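Local coordinates for protein transcription termination factor NusA (Planctomyces limnophilus, PDB 4MTN) that probably takes part in both termination and antitermination of transcription, binding the core RNA polymerase and the nascent RNA, at residues 105-110 and 156-160; 109-113 and 177-182; 141-147 and 172-176; 198-202 and 301-305. One frame throughout, in Å; residues are numbered along the deposited sequence.

Interaction 1 of 4, residues 105-110 and 156-160; sequences YAQLRG and VVLEV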
loop_
_atom_site.group_PDB
_atom_site.type_symbol
_atom_site.label_atom_id
_atom_site.label_comp_id
_atom_site.label_asym_id
_atom_site.label_seq_id
_atom_site.Cartn_x
_atom_site.Cartn_y
_atom_site.Cartn_z
ATOM N N TYR A 105 1.746 16.011 7.860
ATOM C CA TYR A 105 2.009 14.579 7.749
ATOM C C TYR A 105 1.354 13.911 6.537
ATOM O O TYR A 105 1.848 12.893 6.051
ATOM C CB TYR A 105 1.566 13.878 9.035
ATOM C CG TYR A 105 2.507 14.123 10.193
ATOM C CD1 TYR A 105 3.882 14.038 10.018
ATOM C CD2 TYR A 105 2.027 14.456 11.452
ATOM C CE1 TYR A 105 4.753 14.264 11.064
ATOM C CE2 TYR A 105 2.893 14.686 12.509
ATOM C CZ TYR A 105 4.255 14.590 12.305
ATOM O OH TYR A 105 5.128 14.815 13.344
ATOM N N ALA A 106 0.252 14.476 6.050
ATOM C CA ALA A 106 -0.438 13.906 4.894
ATOM C C ALA A 106 0.402 14.020 3.624
ATOM O O ALA A 106 0.208 13.261 2.672
ATOM C CB ALA A 106 -1.784 14.576 4.693
ATOM N N GLN A 107 1.332 14.970 3.612
ATOM C CA GLN A 107 2.229 15.148 2.476
ATOM C C GLN A 107 3.427 14.211 2.589
ATOM O O GLN A 107 4.210 14.071 1.651
ATOM C CB GLN A 107 2.708 16.598 2.385
ATOM C CG GLN A 107 1.602 17.634 2.457
ATOM C CD GLN A 107 2.121 19.050 2.291
ATOM O OE1 GLN A 107 2.934 19.324 1.408
ATOM N NE2 GLN A 107 1.659 19.956 3.145
ATOM N N LEU A 108 3.563 13.577 3.748
ATOM C CA LEU A 108 4.712 12.728 4.040
ATOM C C LEU A 108 4.463 11.252 3.736
ATOM O O LEU A 108 5.285 10.406 4.076
ATOM C CB LEU A 108 5.127 12.889 5.503
ATOM C CG LEU A 108 5.703 14.255 5.880
ATOM C CD1 LEU A 108 6.171 14.262 7.326
ATOM C CD2 LEU A 108 6.841 14.624 4.941
ATOM N N ARG A 109 3.320 10.940 3.135
ATOM C CA ARG A 109 2.985 9.552 2.822
ATOM C C ARG A 109 4.046 8.895 1.942
ATOM O O ARG A 109 4.405 9.415 0.886
ATOM C CB ARG A 109 1.614 9.466 2.145
ATOM C CG ARG A 109 0.450 9.734 3.083
ATOM C CD ARG A 109 -0.881 9.334 2.464
ATOM N NE ARG A 109 -0.882 7.945 2.014
ATOM C CZ ARG A 109 -0.994 7.573 0.743
ATOM N NH1 ARG A 109 -1.125 8.488 -0.207
ATOM N NH2 ARG A 109 -0.984 6.287 0.421
ATOM N N GLY A 110 4.544 7.749 2.395
ATOM C CA GLY A 110 5.579 7.026 1.680
ATOM C C GLY A 110 6.977 7.435 2.106
ATOM O O GLY A 110 7.964 6.897 1.607
ATOM N N VAL A 156 7.764 4.292 7.391
ATOM C CA VAL A 156 7.137 5.194 6.434
ATOM C C VAL A 156 5.688 5.453 6.822
ATOM O O VAL A 156 5.025 4.586 7.394
ATOM C CB VAL A 156 7.194 4.645 4.993
ATOM C CG1 VAL A 156 8.633 4.574 4.511
ATOM C CG2 VAL A 156 6.521 3.284 4.903
ATOM N N VAL A 157 5.202 6.652 6.527
ATOM C CA VAL A 157 3.826 6.992 6.849
ATOM C C VAL A 157 2.904 6.351 5.827
ATOM O O VAL A 157 2.983 6.650 4.636
ATOM C CB VAL A 157 3.601 8.515 6.865
ATOM C CG1 VAL A 157 2.132 8.831 7.095
ATOM C CG2 VAL A 157 4.469 9.169 7.928
ATOM N N LEU A 158 2.033 5.462 6.298
ATOM C CA LEU A 158 1.135 4.737 5.410
ATOM C C LEU A 158 -0.063 5.582 5.000
ATOM O O LEU A 158 -0.392 5.674 3.818
ATOM C CB LEU A 158 0.657 3.446 6.075
ATOM C CG LEU A 158 -0.174 2.536 5.173
ATOM C CD1 LEU A 158 0.619 2.160 3.935
ATOM C CD2 LEU A 158 -0.624 1.296 5.923
ATOM N N GLU A 159 -0.709 6.200 5.981
ATOM C CA GLU A 159 -1.851 7.064 5.713
ATOM C C GLU A 159 -2.066 8.051 6.853
ATOM O O GLU A 159 -1.622 7.822 7.978
ATOM C CB GLU A 159 -3.117 6.236 5.492
ATOM C CG GLU A 159 -3.622 5.519 6.729
ATOM C CD GLU A 159 -4.992 4.906 6.522
ATOM O OE1 GLU A 159 -5.512 4.987 5.389
ATOM O OE2 GLU A 159 -5.548 4.345 7.489
ATOM N N VAL A 160 -2.750 9.151 6.556
ATOM C CA VAL A 160 -3.049 10.159 7.563
ATOM C C VAL A 160 -4.522 10.535 7.509
ATOM O O VAL A 160 -5.012 11.029 6.493
ATOM C CB VAL A 160 -2.196 11.431 7.379
ATOM C CG1 VAL A 160 -2.496 12.433 8.481
ATOM C CG2 VAL A 160 -0.718 11.088 7.370
#
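Y105, A106, R109 and G110 meet V157, L158 and V160 in a loop-on-strand contact, where the chain leaving helix 87-105 is laid against strand 152-162 just before it starts strand 112-120. Two bonds hold the loop to the strand backbone. G110 N donates to V157 O (2.9 Å), and the R109 side chain reaches the next carbonyl, its NE lying 2.9 Å from L158 O with a nearly straight N-H (169°). That acceptor sits in the guanidinium plane, whereas NE approaches from above the carbonyl plane; the turn at chi3 (55°) folds the end of the arginine back toward the strand. R109 CA adds a C-H contact to V157 O at 3.4 Å. The strand belongs to the S1 domain, an OB fold, and has a classic beta bulge here: L158 and E159 both face V170. V157 and V160, on either side of the bulge, consequently both direct their side chains at the loop. V160 CG2 lies 3.4 Å from Y105 O and 4.0 Å from Y105 CB, while V160 CB packs on A106 CB at 4.2 Å. V157 CB sits 3.8 Å from L108 O, and V157 also packs on V169.

Interaction 2 of 4, residues 109-113 and 177-182; sequences RGQIV and DFVRRL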
loop_
_atom_site.group_PDB
_atom_site.type_symbol
_atom_site.label_atom_id
_atom_site.label_comp_id
_atom_site.label_asym_id
_atom_site.label_seq_id
_atom_site.Cartn_x
_atom_site.Cartn_y
_atom_site.Cartn_z
ATOM N N ARG A 109 3.320 10.940 3.135
ATOM C CA ARG A 109 2.985 9.552 2.822
ATOM C C ARG A 109 4.046 8.895 1.942
ATOM O O ARG A 109 4.405 9.415 0.886
ATOM C CB ARG A 109 1.614 9.466 2.145
ATOM C CG ARG A 109 0.450 9.734 3.083
ATOM C CD ARG A 109 -0.881 9.334 2.464
ATOM N NE ARG A 109 -0.882 7.945 2.014
ATOM C CZ ARG A 109 -0.994 7.573 0.743
ATOM N NH1 ARG A 109 -1.125 8.488 -0.207
ATOM N NH2 ARG A 109 -0.984 6.287 0.421
ATOM N N GLY A 110 4.544 7.749 2.395
ATOM C CA GLY A 110 5.579 7.026 1.680
ATOM C C GLY A 110 6.977 7.435 2.106
ATOM O O GLY A 110 7.964 6.897 1.607
ATOM N N GLN A 111 7.062 8.385 3.033
ATOM C CA GLN A 111 8.351 8.909 3.478
ATOM C C GLN A 111 8.726 8.424 4.872
ATOM O O GLN A 111 7.865 8.247 5.734
ATOM C CB GLN A 111 8.342 10.438 3.452
ATOM C CG GLN A 111 8.218 11.025 2.062
ATOM C CD GLN A 111 9.404 10.683 1.185
ATOM O OE1 GLN A 111 10.542 10.642 1.652
ATOM N NE2 GLN A 111 9.142 10.425 -0.090
ATOM N N ILE A 112 10.023 8.222 5.087
ATOM C CA ILE A 112 10.532 7.750 6.369
ATOM C C ILE A 112 10.370 8.800 7.462
ATOM O O ILE A 112 10.731 9.962 7.283
ATOM C CB ILE A 112 12.024 7.351 6.272
ATOM C CG1 ILE A 112 12.172 6.014 5.546
ATOM C CG2 ILE A 112 12.649 7.253 7.656
ATOM C CD1 ILE A 112 13.596 5.497 5.510
ATOM N N VAL A 113 9.813 8.376 8.592
ATOM C CA VAL A 113 9.702 9.221 9.772
ATOM C C VAL A 113 10.272 8.455 10.962
ATOM O O VAL A 113 10.115 7.239 11.051
ATOM C CB VAL A 113 8.236 9.640 10.037
ATOM C CG1 VAL A 113 8.109 10.386 11.352
ATOM C CG2 VAL A 113 7.719 10.501 8.895
ATOM N N ASP A 177 7.429 0.818 0.072
ATOM C CA ASP A 177 8.024 2.150 0.090
ATOM C C ASP A 177 9.133 2.279 1.131
ATOM O O ASP A 177 10.036 3.097 0.972
ATOM C CB ASP A 177 6.955 3.215 0.347
ATOM C CG ASP A 177 6.069 3.453 -0.859
ATOM O OD1 ASP A 177 6.433 3.005 -1.966
ATOM O OD2 ASP A 177 5.010 4.095 -0.698
ATOM N N PHE A 178 9.067 1.477 2.189
ATOM C CA PHE A 178 10.098 1.509 3.223
ATOM C C PHE A 178 11.446 1.078 2.654
ATOM O O PHE A 178 12.475 1.690 2.937
ATOM C CB PHE A 178 9.719 0.613 4.404
ATOM C CG PHE A 178 10.590 0.809 5.617
ATOM C CD1 PHE A 178 11.178 2.037 5.872
ATOM C CD2 PHE A 178 10.830 -0.237 6.490
ATOM C CE1 PHE A 178 11.981 2.220 6.982
ATOM C CE2 PHE A 178 11.634 -0.060 7.604
ATOM C CZ PHE A 178 12.211 1.170 7.848
ATOM N N VAL A 179 11.432 0.018 1.850
ATOM C CA VAL A 179 12.641 -0.469 1.199
ATOM C C VAL A 179 13.162 0.556 0.200
ATOM O O VAL A 179 14.366 0.815 0.128
ATOM C CB VAL A 179 12.389 -1.807 0.475
ATOM C CG1 VAL A 179 13.628 -2.241 -0.291
ATOM C CG2 VAL A 179 11.971 -2.871 1.469
ATOM N N ARG A 180 12.241 1.139 -0.562
ATOM C CA ARG A 180 12.581 2.131 -1.576
ATOM C C ARG A 180 13.298 3.329 -0.962
ATOM O O ARG A 180 14.279 3.822 -1.513
ATOM C CB ARG A 180 11.319 2.589 -2.312
ATOM C CG ARG A 180 11.573 3.577 -3.433
ATOM C CD ARG A 180 10.271 4.038 -4.071
ATOM N NE ARG A 180 9.646 2.997 -4.882
ATOM C CZ ARG A 180 9.805 2.879 -6.196
ATOM N NH1 ARG A 180 10.574 3.739 -6.851
ATOM N NH2 ARG A 180 9.198 1.902 -6.857
ATOM N N ARG A 181 12.810 3.785 0.187
ATOM C CA ARG A 181 13.421 4.911 0.885
ATOM C C ARG A 181 14.811 4.557 1.402
ATOM O O ARG A 181 15.761 5.318 1.223
ATOM C CB ARG A 181 12.541 5.367 2.052
ATOM C CG ARG A 181 11.172 5.906 1.666
ATOM C CD ARG A 181 11.256 7.262 0.985
ATOM N NE ARG A 181 11.375 7.147 -0.464
ATOM C CZ ARG A 181 10.342 7.011 -1.290
ATOM N NH1 ARG A 181 9.108 6.966 -0.810
ATOM N NH2 ARG A 181 10.545 6.919 -2.598
ATOM N N LEU A 182 14.919 3.399 2.047
ATOM C CA LEU A 182 16.178 2.953 2.632
ATOM C C LEU A 182 17.265 2.777 1.577
ATOM O O LEU A 182 18.438 3.061 1.829
ATOM C CB LEU A 182 15.976 1.645 3.396
ATOM C CG LEU A 182 15.194 1.753 4.706
ATOM C CD1 LEU A 182 14.907 0.373 5.270
ATOM C CD2 LEU A 182 15.956 2.601 5.712
#
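R181 NH1 donates to the carbonyl oxygen G110 O at 2.7 Å, with an angle of 153° at the hydrogen. The oxygen lies at the edge of the guanidinium, in its plane, but NH1 comes from well above the carbonyl plane, 42° out of it. Bends at chi2 and chi3 curl the arginine back over the loop, bringing CG and CD close to G110 O as well. The same guanidinium carries the Q111 amide over one face: the two planes are only 13° apart, with Q111 NE2 3.4 Å above, offset toward the rim, and the aliphatic R181 CD lies 3.5 Å from Q111 OE1. R181 NE forms a salt bridge with E184, one turn further along the helix. The contact sets the beginning of the S1 domain's strand 112-120 against helix 176-186, which follows its last strand and leads toward the KH region. I112 supplies the apolar part. Its side chain runs alongside R181 in the opposite sense, CG1 lying 3.6 Å from R181 CB, and its end, CD1, reaches L182 CD2 at 3.7 Å and the edge of the F178 ring, near the ring plane, at CE1 (3.9 Å). L182 CD1 sits over the centre of one face of that ring, and V156 of strand 152-162 packs against both I112 and F178.

Interaction 3 of 4, residues 141-147 and 172-176; sequences MIPGESH and SRAHP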
loop_
_atom_site.group_PDB
_atom_site.type_symbol
_atom_site.label_atom_id
_atom_site.label_comp_id
_atom_site.label_asym_id
_atom_site.label_seq_id
_atom_site.Cartn_x
_atom_site.Cartn_y
_atom_site.Cartn_z
HETATM N N MSE A 141 3.639 -4.377 10.393
HETATM C CA MSE A 141 4.862 -4.722 11.113
HETATM C C MSE A 141 5.670 -5.809 10.418
HETATM O O MSE A 141 5.112 -6.707 9.789
HETATM C CB MSE A 141 4.537 -5.179 12.534
HETATM C CG MSE A 141 4.167 -4.064 13.487
HETATM SE SE MSE A 141 3.768 -4.755 15.263
HETATM C CE MSE A 141 5.476 -5.622 15.635
ATOM N N ILE A 142 6.991 -5.711 10.527
ATOM C CA ILE A 142 7.875 -6.789 10.104
ATOM C C ILE A 142 7.877 -7.880 11.173
ATOM O O ILE A 142 8.240 -7.625 12.321
ATOM C CB ILE A 142 9.311 -6.290 9.864
ATOM C CG1 ILE A 142 9.322 -5.186 8.802
ATOM C CG2 ILE A 142 10.214 -7.443 9.453
ATOM C CD1 ILE A 142 10.701 -4.635 8.508
ATOM N N PRO A 143 7.463 -9.102 10.794
ATOM C CA PRO A 143 7.262 -10.237 11.705
ATOM C C PRO A 143 8.450 -10.543 12.617
ATOM O O PRO A 143 9.595 -10.574 12.164
ATOM C CB PRO A 143 7.016 -11.406 10.746
ATOM C CG PRO A 143 6.434 -10.774 9.537
ATOM C CD PRO A 143 7.130 -9.450 9.401
ATOM N N GLY A 144 8.164 -10.765 13.898
ATOM C CA GLY A 144 9.167 -11.204 14.851
ATOM C C GLY A 144 10.091 -10.125 15.383
ATOM O O GLY A 144 10.970 -10.408 16.197
ATOM N N GLU A 145 9.899 -8.888 14.935
ATOM C CA GLU A 145 10.766 -7.793 15.361
ATOM C C GLU A 145 10.477 -7.353 16.792
ATOM O O GLU A 145 9.339 -7.422 17.260
ATOM C CB GLU A 145 10.631 -6.599 14.416
ATOM C CG GLU A 145 11.481 -6.706 13.163
ATOM C CD GLU A 145 11.620 -5.380 12.444
ATOM O OE1 GLU A 145 10.838 -4.454 12.748
ATOM O OE2 GLU A 145 12.513 -5.262 11.578
ATOM N N SER A 146 11.520 -6.898 17.478
ATOM C CA SER A 146 11.402 -6.444 18.858
ATOM C C SER A 146 11.497 -4.926 18.958
ATOM O O SER A 146 12.496 -4.329 18.559
ATOM C CB SER A 146 12.483 -7.088 19.727
ATOM O OG SER A 146 12.469 -6.551 21.039
ATOM N N HIS A 147 10.448 -4.308 19.489
ATOM C CA HIS A 147 10.444 -2.869 19.706
ATOM C C HIS A 147 9.971 -2.557 21.121
ATOM O O HIS A 147 8.829 -2.838 21.484
ATOM C CB HIS A 147 9.561 -2.172 18.671
ATOM C CG HIS A 147 9.971 -2.439 17.255
ATOM N ND1 HIS A 147 11.091 -1.875 16.686
ATOM C CD2 HIS A 147 9.409 -3.214 16.296
ATOM C CE1 HIS A 147 11.204 -2.289 15.436
ATOM N NE2 HIS A 147 10.196 -3.102 15.175
ATOM N N SER A 172 4.195 2.191 8.642
ATOM C CA SER A 172 4.455 0.830 8.185
ATOM C C SER A 172 5.950 0.560 8.057
ATOM O O SER A 172 6.678 1.373 7.490
ATOM C CB SER A 172 3.763 0.580 6.843
ATOM O OG SER A 172 3.965 -0.752 6.406
ATOM N N ARG A 173 6.418 -0.569 8.581
ATOM C CA ARG A 173 7.745 -1.051 8.210
ATOM C C ARG A 173 7.639 -2.159 7.165
ATOM O O ARG A 173 8.647 -2.618 6.629
ATOM C CB ARG A 173 8.509 -1.551 9.436
ATOM C CG ARG A 173 8.343 -0.683 10.671
ATOM C CD ARG A 173 9.682 -0.405 11.332
ATOM N NE ARG A 173 10.566 -1.567 11.318
ATOM C CZ ARG A 173 11.892 -1.491 11.381
ATOM N NH1 ARG A 173 12.486 -0.307 11.454
ATOM N NH2 ARG A 173 12.626 -2.595 11.361
ATOM N N ALA A 174 6.409 -2.580 6.880
ATOM C CA ALA A 174 6.165 -3.690 5.964
ATOM C C ALA A 174 5.883 -3.239 4.534
ATOM O O ALA A 174 5.827 -4.061 3.617
ATOM C CB ALA A 174 5.013 -4.539 6.476
ATOM N N HIS A 175 5.702 -1.936 4.344
ATOM C CA HIS A 175 5.350 -1.403 3.032
ATOM C C HIS A 175 6.566 -1.388 2.114
ATOM O O HIS A 175 7.683 -1.134 2.567
ATOM C CB HIS A 175 4.766 0.006 3.164
ATOM C CG HIS A 175 3.960 0.442 1.979
ATOM N ND1 HIS A 175 4.534 0.973 0.844
ATOM C CD2 HIS A 175 2.626 0.420 1.753
ATOM C CE1 HIS A 175 3.586 1.261 -0.031
ATOM N NE2 HIS A 175 2.420 0.937 0.495
ATOM N N PRO A 176 6.355 -1.675 0.819
ATOM C CA PRO A 176 7.423 -1.608 -0.183
ATOM C C PRO A 176 8.156 -0.269 -0.172
ATOM O O PRO A 176 9.369 -0.238 -0.368
ATOM C CB PRO A 176 6.675 -1.806 -1.502
ATOM C CG PRO A 176 5.506 -2.642 -1.132
ATOM C CD PRO A 176 5.102 -2.205 0.250
#
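E145 and R173 form a salt bridge between two connecting loops of the S1 domain's OB fold, one joining strands 133-137 and 152-162, the other leading from strand 167-172 into helix 176-186. R173 NH2 gives the stronger bond, to E145 OE2 at 2.7 Å; the oxygen is met on its syn side and lies close to the guanidinium plane. A second, weak bond runs from R173 NE to E145 OE1 (3.2 Å), bent to 123° at the hydrogen; the carboxylate and guanidinium planes are well away from parallel. Bends at chi2 (-133°) and chi3 (-39°) bring the end of the arginine to the glutamate. E145 OE1 has a better donor in H147 NE2, 2.9 Å away, which approaches from above the carboxylate plane while OE1 lies near the plane of the imidazole. Both carboxylate oxygens are thus engaged. The H147 ring, steeply inclined to the guanidinium, places CE1 over its centre. R173 NH1 is bonded to R154 O of the neighbouring strand; NH2 also makes a weak bond to E239 O. On the second loop S172 OG takes a weak bond from A174 N and is hydrogen-bonded to E140 OE1. On the first, a type II turn from I142 to E145, with G144 at its third position, brings E145 round to face the arginine. At the base of the turn I142 crosses R173 at about a right angle, its CG1 packed 3.8 Å from R173 CB.

Interaction 4 of 4, residues 198-202 and 301-305; sequences RSLAR and LASKL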
loop_
_atom_site.group_PDB
_atom_site.type_symbol
_atom_site.label_atom_id
_atom_site.label_comp_id
_atom_site.label_asym_id
_atom_site.label_seq_id
_atom_site.Cartn_x
_atom_site.Cartn_y
_atom_site.Cartn_z
ATOM N N ARG A 198 12.626 1.368 -10.707
ATOM C CA ARG A 198 11.438 1.278 -11.548
ATOM C C ARG A 198 10.296 0.488 -10.912
ATOM O O ARG A 198 9.137 0.899 -10.973
ATOM C CB ARG A 198 11.807 0.661 -12.896
ATOM C CG ARG A 198 12.913 1.410 -13.617
ATOM C CD ARG A 198 12.502 2.840 -13.917
ATOM N NE ARG A 198 11.385 2.895 -14.855
ATOM C CZ ARG A 198 11.517 2.836 -16.175
ATOM N NH1 ARG A 198 12.723 2.720 -16.718
ATOM N NH2 ARG A 198 10.445 2.890 -16.954
ATOM N N SER A 199 10.627 -0.644 -10.298
ATOM C CA SER A 199 9.609 -1.541 -9.762
ATOM C C SER A 199 10.084 -2.252 -8.503
ATOM O O SER A 199 11.272 -2.531 -8.344
ATOM C CB SER A 199 9.199 -2.568 -10.820
ATOM O OG SER A 199 8.176 -3.421 -10.336
ATOM N N LEU A 200 9.144 -2.552 -7.611
ATOM C CA LEU A 200 9.477 -3.178 -6.339
ATOM C C LEU A 200 8.429 -4.209 -5.926
ATOM O O LEU A 200 7.226 -3.970 -6.045
ATOM C CB LEU A 200 9.618 -2.117 -5.250
ATOM C CG LEU A 200 10.711 -2.363 -4.213
ATOM C CD1 LEU A 200 12.054 -2.023 -4.811
ATOM C CD2 LEU A 200 10.466 -1.542 -2.971
ATOM N N ALA A 201 8.898 -5.355 -5.443
ATOM C CA ALA A 201 8.019 -6.414 -4.960
ATOM C C ALA A 201 8.540 -6.949 -3.632
ATOM O O ALA A 201 9.668 -7.435 -3.555
ATOM C CB ALA A 201 7.919 -7.527 -5.981
ATOM N N ARG A 202 7.723 -6.869 -2.586
ATOM C CA ARG A 202 8.202 -7.190 -1.247
ATOM C C ARG A 202 7.338 -8.177 -0.466
ATOM O O ARG A 202 6.110 -8.089 -0.466
ATOM C CB ARG A 202 8.341 -5.904 -0.427
ATOM C CG ARG A 202 8.880 -6.137 0.974
ATOM C CD ARG A 202 8.971 -4.857 1.781
ATOM N NE ARG A 202 9.771 -5.055 2.985
ATOM C CZ ARG A 202 9.824 -4.201 4.002
ATOM N NH1 ARG A 202 9.114 -3.080 3.969
ATOM N NH2 ARG A 202 10.582 -4.473 5.055
ATOM N N LEU A 301 6.781 -13.033 -6.214
ATOM C CA LEU A 301 7.453 -11.740 -6.227
ATOM C C LEU A 301 7.732 -11.278 -7.653
ATOM O O LEU A 301 7.637 -10.090 -7.960
ATOM C CB LEU A 301 8.758 -11.804 -5.431
ATOM C CG LEU A 301 8.615 -11.937 -3.914
ATOM C CD1 LEU A 301 9.977 -12.075 -3.253
ATOM C CD2 LEU A 301 7.859 -10.746 -3.345
ATOM N N ALA A 302 8.072 -12.224 -8.521
ATOM C CA ALA A 302 8.346 -11.919 -9.920
ATOM C C ALA A 302 7.092 -11.411 -10.622
ATOM O O ALA A 302 7.172 -10.619 -11.561
ATOM C CB ALA A 302 8.895 -13.141 -10.632
ATOM N N SER A 303 5.936 -11.871 -10.156
ATOM C CA SER A 303 4.658 -11.442 -10.713
ATOM C C SER A 303 4.356 -9.994 -10.339
ATOM O O SER A 303 3.961 -9.197 -11.192
ATOM C CB SER A 303 3.531 -12.357 -10.234
ATOM O OG SER A 303 3.721 -13.681 -10.700
ATOM N N LYS A 304 4.542 -9.660 -9.065
ATOM C CA LYS A 304 4.356 -8.291 -8.593
ATOM C C LYS A 304 5.297 -7.326 -9.305
ATOM O O LYS A 304 4.900 -6.227 -9.693
ATOM C CB LYS A 304 4.587 -8.197 -7.083
ATOM C CG LYS A 304 3.442 -8.678 -6.214
ATOM C CD LYS A 304 3.490 -7.988 -4.855
ATOM C CE LYS A 304 2.654 -8.716 -3.816
ATOM N NZ LYS A 304 3.305 -9.980 -3.376
ATOM N N LEU A 305 6.548 -7.747 -9.467
ATOM C CA LEU A 305 7.577 -6.910 -10.073
ATOM C C LEU A 305 7.265 -6.604 -11.534
ATOM O O LEU A 305 7.378 -5.460 -11.976
ATOM C CB LEU A 305 8.944 -7.590 -9.963
ATOM C CG LEU A 305 10.165 -6.718 -10.251
ATOM C CD1 LEU A 305 10.347 -5.688 -9.150
ATOM C CD2 LEU A 305 11.410 -7.575 -10.402
#
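Strand 198-202 runs alongside helix 301-305, roughly antiparallel, their N-to-C directions 150° apart and the axes 7.0 Å from each other at closest approach, with A201 and L305 nearest at the CA atoms. S199 and A201 point toward the helix, whereas L200 and R202 point away from it. The A201 methyl rests on one turn of helix, beside L301 O, with its CB 3.6 Å from K304 CB. L305 CB lies 4.1 Å from the same A201 CB. L301 CD2 reaches back to the strand, 4.2 Å from A201 CB. Strand 195-203 is an edge strand of the three-stranded sheet of the first KH domain, and helix 297-306 probably belongs to the second, as in the tandem type II KH repeats of the NusA family, which would place the contact between the two. The opposite face of the strand is covered by helix 176-186, where V179 packs on L200 and R202; the R202 guanidinium bonds to R173 O and H175 O and forms a salt bridge with E243. Toward the C-terminal end of helix 297-306 the packing turns polar. S199 OG, held anti to its own backbone nitrogen (chi1 -178°), donates to L305 O at 2.7 Å, arriving in the carbonyl plane on a lone pair. L305 CD1 flanks this bond, 3.4 Å from S199 OG and 3.7 Å from L200 N. S199 itself belongs to a classic beta bulge, sharing A211 as its neighbour with R198.

Overall arrangement
All four contacts are partly buried. Interactions 1 and 2 share G110 and fix the start of strand 112-120 against two different elements, strand 152-162 and helix 176-186; each combines arginine bonds to main-chain carbonyls with aliphatic packing. Interaction 3 joins two loops of the same S1 domain and is the one held by a salt bridge. Interaction 4, in the KH region, relies chiefly on close apolar packing, with one serine-to-carbonyl bond. R202 links interactions 3 and 4, and helix 176-186 serves both interaction 2 and the far face of strand 195-203. That helix thus lies between the S1 domain and the first KH sheet.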